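Local coordinates for protein tRNA (adenine(22)-N(1))-methyltransferase (Bacillus subtilis, PDB 6Q56) that catalyses the S-adenosyl-L-methionine-dependent methylation of adenosine 22 in tRNA, giving N(1)-methyladenosine, at residues 114-126 against 151-163. The protein carries 2 engineered substitutions. Numbering follows the deposited sequence.
Sequences GKERLILQPNIHA and KSYEVLVAEAGDR. Engineered in segment 151-163: Ser152 (natural residue Cys). With NI (nickel (II) ion), chain E.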
loop_
_atom_site.group_PDB
_atom_site.type_symbol
_atom_site.label_atom_id
_atom_site.label_comp_id
_atom_site.label_asym_id
_atom_site.label_seq_id
_atom_site.Cartn_x
_atom_site.Cartn_y
_atom_site.Cartn_z
ATOM N N GLY A 114 -8.402 9.498 11.674
ATOM C CA GLY A 114 -8.153 8.134 12.086
ATOM C C GLY A 114 -9.233 7.183 11.622
ATOM O O GLY A 114 -9.021 5.982 11.532
ATOM N N LYS A 115 -10.398 7.732 11.318
ATOM C CA LYS A 115 -11.527 6.925 10.892
ATOM C C LYS A 115 -11.564 6.681 9.397
ATOM O O LYS A 115 -12.330 5.850 8.921
ATOM C CB LYS A 115 -12.820 7.595 11.330
ATOM C CG LYS A 115 -12.897 7.799 12.826
ATOM C CD LYS A 115 -12.757 6.480 13.549
ATOM C CE LYS A 115 -12.829 6.673 15.047
ATOM N NZ LYS A 115 -11.791 7.632 15.502
ATOM N N GLU A 116 -10.739 7.401 8.658
ATOM C CA GLU A 116 -10.700 7.233 7.223
ATOM C C GLU A 116 -10.190 5.846 6.912
ATOM O O GLU A 116 -9.277 5.369 7.564
ATOM C CB GLU A 116 -9.761 8.249 6.581
ATOM C CG GLU A 116 -10.017 9.692 6.957
ATOM C CD GLU A 116 -9.129 10.169 8.079
ATOM O OE1 GLU A 116 -8.421 9.343 8.677
ATOM O OE2 GLU A 116 -9.136 11.376 8.356
ATOM N N ARG A 117 -10.772 5.196 5.917
ATOM C CA ARG A 117 -10.292 3.883 5.533
ATOM C C ARG A 117 -9.102 4.091 4.612
ATOM O O ARG A 117 -9.174 4.858 3.660
ATOM C CB ARG A 117 -11.353 3.063 4.808
ATOM C CG ARG A 117 -10.775 1.825 4.152
ATOM C CD ARG A 117 -11.823 0.955 3.497
ATOM N NE ARG A 117 -12.644 0.275 4.479
ATOM C CZ ARG A 117 -13.598 -0.594 4.180
ATOM N NH1 ARG A 117 -13.847 -0.898 2.922
ATOM N NH2 ARG A 117 -14.295 -1.159 5.147
ATOM N N LEU A 118 -8.003 3.419 4.909
ATOM C CA LEU A 118 -6.814 3.534 4.092
ATOM C C LEU A 118 -6.694 2.305 3.212
ATOM O O LEU A 118 -6.756 1.188 3.692
ATOM C CB LEU A 118 -5.568 3.680 4.957
ATOM C CG LEU A 118 -5.515 4.848 5.938
ATOM C CD1 LEU A 118 -4.226 4.807 6.738
ATOM C CD2 LEU A 118 -5.657 6.179 5.232
ATOM N N ILE A 119 -6.528 2.535 1.917
ATOM C CA ILE A 119 -6.371 1.472 0.944
ATOM C C ILE A 119 -5.043 1.757 0.274
ATOM O O ILE A 119 -4.941 2.587 -0.622
ATOM C CB ILE A 119 -7.502 1.457 -0.084
ATOM C CG1 ILE A 119 -8.846 1.643 0.607
ATOM C CG2 ILE A 119 -7.480 0.159 -0.866
ATOM C CD1 ILE A 119 -9.968 1.971 -0.343
ATOM N N LEU A 120 -4.018 1.067 0.742
ATOM C CA LEU A 120 -2.667 1.266 0.274
ATOM C C LEU A 120 -2.167 0.151 -0.625
ATOM O O LEU A 120 -2.264 -1.017 -0.287
ATOM C CB LEU A 120 -1.770 1.391 1.491
ATOM C CG LEU A 120 -2.365 2.289 2.573
ATOM C CD1 LEU A 120 -1.694 2.084 3.914
ATOM C CD2 LEU A 120 -2.281 3.737 2.146
ATOM N N GLN A 121 -1.620 0.534 -1.769
ATOM C CA GLN A 121 -1.094 -0.424 -2.724
ATOM C C GLN A 121 0.382 -0.172 -2.976
ATOM O O GLN A 121 0.757 0.569 -3.878
ATOM C CB GLN A 121 -1.879 -0.389 -4.033
ATOM C CG GLN A 121 -1.492 -1.478 -5.013
ATOM C CD GLN A 121 -0.367 -1.068 -5.934
ATOM O OE1 GLN A 121 -0.450 -0.063 -6.624
ATOM N NE2 GLN A 121 0.688 -1.853 -5.953
ATOM N N PRO A 122 1.233 -0.784 -2.173
ATOM C CA PRO A 122 2.670 -0.601 -2.347
ATOM C C PRO A 122 3.227 -1.468 -3.471
ATOM O O PRO A 122 2.829 -2.615 -3.613
ATOM C CB PRO A 122 3.239 -1.037 -1.003
ATOM C CG PRO A 122 2.263 -2.022 -0.482
ATOM C CD PRO A 122 0.919 -1.639 -1.021
ATOM N N ASN A 123 4.196 -0.955 -4.209
ATOM C CA ASN A 123 4.824 -1.740 -5.257
ATOM C C ASN A 123 5.849 -2.709 -4.662
ATOM O O ASN A 123 6.144 -3.739 -5.243
ATOM C CB ASN A 123 5.463 -0.821 -6.284
ATOM C CG ASN A 123 4.435 -0.126 -7.149
ATOM O OD1 ASN A 123 3.381 -0.685 -7.442
ATOM N ND2 ASN A 123 4.731 1.095 -7.553
ATOM N N ILE A 124 6.380 -2.265 -3.543
ATOM C CA ILE A 124 7.351 -3.024 -2.817
ATOM C C ILE A 124 7.481 -2.458 -1.411
ATOM O O ILE A 124 7.193 -1.286 -1.138
ATOM C CB ILE A 124 8.691 -3.101 -3.560
ATOM C CG1 ILE A 124 9.254 -1.703 -3.742
ATOM C CG2 ILE A 124 8.537 -3.835 -4.900
ATOM C CD1 ILE A 124 10.602 -1.678 -4.413
ATOM N N HIS A 125 7.910 -3.348 -0.533
ATOM C CA HIS A 125 8.008 -3.106 0.901
ATOM C C HIS A 125 6.785 -2.595 1.527
ATOM O O HIS A 125 6.656 -1.433 2.045
ATOM C CB HIS A 125 9.068 -2.248 1.300
ATOM C CG HIS A 125 10.321 -2.649 0.757
ATOM N ND1 HIS A 125 11.429 -1.873 1.023
ATOM C CD2 HIS A 125 10.741 -3.694 0.014
ATOM C CE1 HIS A 125 12.480 -2.419 0.444
ATOM N NE2 HIS A 125 12.094 -3.531 -0.176
ATOM N N ALA A 126 5.853 -3.505 1.497
ATOM C CA ALA A 126 4.663 -3.197 2.115
ATOM C C ALA A 126 4.921 -3.130 3.666
ATOM O O ALA A 126 4.141 -2.516 4.399
ATOM C CB ALA A 126 3.603 -4.272 1.874
ATOM N N LYS A 151 3.786 -9.327 -12.651
ATOM C CA LYS A 151 4.239 -8.537 -11.533
ATOM C C LYS A 151 3.270 -8.709 -10.383
ATOM O O LYS A 151 2.066 -8.653 -10.572
ATOM C CB LYS A 151 4.327 -7.067 -11.926
ATOM C CG LYS A 151 4.692 -6.156 -10.771
ATOM C CD LYS A 151 4.225 -4.725 -10.998
ATOM C CE LYS A 151 2.718 -4.618 -11.189
ATOM N NZ LYS A 151 1.941 -4.913 -9.962
ATOM N N SER A 152 3.806 -8.928 -9.192
ATOM C CA SER A 152 2.976 -9.111 -8.019
ATOM C C SER A 152 2.737 -7.765 -7.357
ATOM O O SER A 152 3.610 -6.909 -7.330
ATOM C CB SER A 152 3.622 -10.084 -7.044
ATOM O OG SER A 152 4.732 -9.501 -6.409
ATOM N N TYR A 153 1.541 -7.581 -6.828
ATOM C CA TYR A 153 1.199 -6.339 -6.183
ATOM C C TYR A 153 0.351 -6.629 -4.969
ATOM O O TYR A 153 -0.497 -7.505 -4.992
ATOM C CB TYR A 153 0.460 -5.417 -7.150
ATOM C CG TYR A 153 -0.892 -5.931 -7.569
ATOM C CD1 TYR A 153 -2.016 -5.682 -6.801
ATOM C CD2 TYR A 153 -1.048 -6.666 -8.731
ATOM C CE1 TYR A 153 -3.254 -6.153 -7.179
ATOM C CE2 TYR A 153 -2.286 -7.141 -9.117
ATOM C CZ TYR A 153 -3.382 -6.882 -8.337
ATOM O OH TYR A 153 -4.606 -7.347 -8.714
ATOM N N GLU A 154 0.605 -5.886 -3.907
ATOM C CA GLU A 154 -0.122 -6.041 -2.671
ATOM C C GLU A 154 -1.026 -4.850 -2.435
ATOM O O GLU A 154 -0.743 -3.749 -2.879
ATOM C CB GLU A 154 0.848 -6.154 -1.510
ATOM C CG GLU A 154 1.604 -7.458 -1.453
ATOM C CD GLU A 154 2.920 -7.315 -0.733
ATOM O OE1 GLU A 154 3.558 -6.265 -0.888
ATOM O OE2 GLU A 154 3.314 -8.250 -0.024
ATOM N N VAL A 155 -2.114 -5.088 -1.723
ATOM C CA VAL A 155 -3.064 -4.047 -1.391
ATOM C C VAL A 155 -3.440 -4.212 0.069
ATOM O O VAL A 155 -3.939 -5.249 0.478
ATOM C CB VAL A 155 -4.320 -4.108 -2.271
ATOM C CG1 VAL A 155 -5.341 -3.086 -1.811
ATOM C CG2 VAL A 155 -3.958 -3.868 -3.719
ATOM N N LEU A 156 -3.178 -3.178 0.852
ATOM C CA LEU A 156 -3.465 -3.202 2.273
ATOM C C LEU A 156 -4.633 -2.296 2.598
ATOM O O LEU A 156 -4.716 -1.178 2.120
ATOM C CB LEU A 156 -2.238 -2.773 3.070
ATOM C CG LEU A 156 -1.099 -3.784 3.161
ATOM C CD1 LEU A 156 -0.591 -4.178 1.787
ATOM C CD2 LEU A 156 0.024 -3.232 4.010
ATOM N N VAL A 157 -5.535 -2.791 3.427
ATOM C CA VAL A 157 -6.699 -2.034 3.823
ATOM C C VAL A 157 -6.706 -1.903 5.323
ATOM O O VAL A 157 -6.617 -2.887 6.035
ATOM C CB VAL A 157 -7.991 -2.716 3.382
ATOM C CG1 VAL A 157 -9.189 -1.919 3.847
ATOM C CG2 VAL A 157 -7.992 -2.911 1.880
ATOM N N ALA A 158 -6.803 -0.673 5.794
ATOM C CA ALA A 158 -6.800 -0.421 7.214
ATOM C C ALA A 158 -7.805 0.636 7.628
ATOM O O ALA A 158 -8.154 1.519 6.866
ATOM C CB ALA A 158 -5.412 -0.019 7.661
ATOM N N GLU A 159 -8.249 0.513 8.870
ATOM C CA GLU A 159 -9.199 1.427 9.487
ATOM C C GLU A 159 -8.871 1.500 10.971
ATOM O O GLU A 159 -8.146 0.656 11.480
ATOM C CB GLU A 159 -10.627 0.924 9.308
ATOM C CG GLU A 159 -11.243 1.245 7.964
ATOM C CD GLU A 159 -12.606 0.618 7.777
ATOM O OE1 GLU A 159 -13.115 -0.013 8.713
ATOM O OE2 GLU A 159 -13.168 0.763 6.683
ATOM N N ALA A 160 -9.393 2.492 11.675
ATOM C CA ALA A 160 -9.120 2.572 13.092
ATOM C C ALA A 160 -9.656 1.301 13.724
ATOM O O ALA A 160 -10.725 0.832 13.369
ATOM C CB ALA A 160 -9.773 3.791 13.711
ATOM N N GLY A 161 -8.896 0.748 14.654
ATOM C CA GLY A 161 -9.281 -0.465 15.334
ATOM C C GLY A 161 -8.159 -1.001 16.196
ATOM O O GLY A 161 -7.236 -0.280 16.545
ATOM N N ASP A 162 -8.256 -2.278 16.534
ATOM C CA ASP A 162 -7.273 -2.953 17.363
ATOM C C ASP A 162 -6.163 -3.498 16.487
ATOM O O ASP A 162 -6.336 -4.490 15.803
ATOM C CB ASP A 162 -7.950 -4.081 18.137
ATOM C CG ASP A 162 -6.981 -4.924 18.930
ATOM O OD1 ASP A 162 -5.783 -4.611 18.988
ATOM O OD2 ASP A 162 -7.435 -5.921 19.504
ATOM N N ARG A 163 -5.021 -2.832 16.536
ATOM C CA ARG A 163 -3.851 -3.195 15.737
ATOM C C ARG A 163 -3.331 -4.631 15.855
ATOM O O ARG A 163 -2.756 -5.152 14.910
ATOM C CB ARG A 163 -2.699 -2.244 16.043
ATOM C CG ARG A 163 -2.232 -2.276 17.482
ATOM C CD ARG A 163 -1.111 -1.288 17.692
ATOM N NE ARG A 163 -0.523 -1.367 19.016
ATOM C CZ ARG A 163 0.507 -0.630 19.401
ATOM N NH1 ARG A 163 1.054 0.218 18.558
ATOM N NH2 ARG A 163 0.995 -0.745 20.619
HETATM NI NI NI E . 11.768 -0.369 1.767
HETATM O O HOH W 1 5.828 -6.141 0.286
HETATM O O HOH W 2 13.387 -0.629 2.703
#
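Ile119 and Val157 form a non-hydrogen-bonded antiparallel pair, their side chains side by side and pointing the same way. Ile119 CG2 touches Val155 CG1 at 4.0 Å and lies slightly farther from Val157 CG2. On this same face Gln121 CG, anti to the backbone N (chi1 -173°), lies 3.7 Å from Val155 CG2; the bend at chi2 (-89°) then turns the amide aside. NE2 comes 3.8 Å from Tyr153 CB, with amide and ring planes at a right angle, and donates to Asn123 OD1, while OE1 accepts from Gly95 N and Arg9. At the other end of the strand Arg117 slants across Val157, its CD 3.9 Å from Val157 CG1. Arg117 NE, at the guanidinium edge, forms a salt bridge with Glu159 OE2, an oxygen modelled too close to a neighbour, so the bridge's geometry is uncertain. Arg117 NH1 is hydrogen-bonded to Tyr16 O.

The opposite face carries Leu118, Leu120, Leu156 and Ala158. Leu156 CD1 packs against Pro122 CD (4.1 Å) and Ala126 CB (4.2 Å), where the chain folds back over the sheet. A water accepts from Ala126 N and donates to Glu154 OE1. Four backbone hydrogen bonds, two each for Leu118–Ala158 and Leu120–Leu156, join the strands. The ladder stops at Pro122, which has no N-H to offer, leaving buried Glu154 O without a hydrogen-bond partner, 3.3 Å from Pro122 CD.

Here the parallel part of the Rossmann-like methyltransferase sheet meets its antiparallel end: strand 117-122 lies between 90-96 and 151-159, with 139-148 the edge beyond. Helix 127-135 packs on the leucine face through Ile129, Arg130 and Leu133; just before it, His125 binds nickel together with His128. Tyr16 and Ile17 contact the Ile119 face.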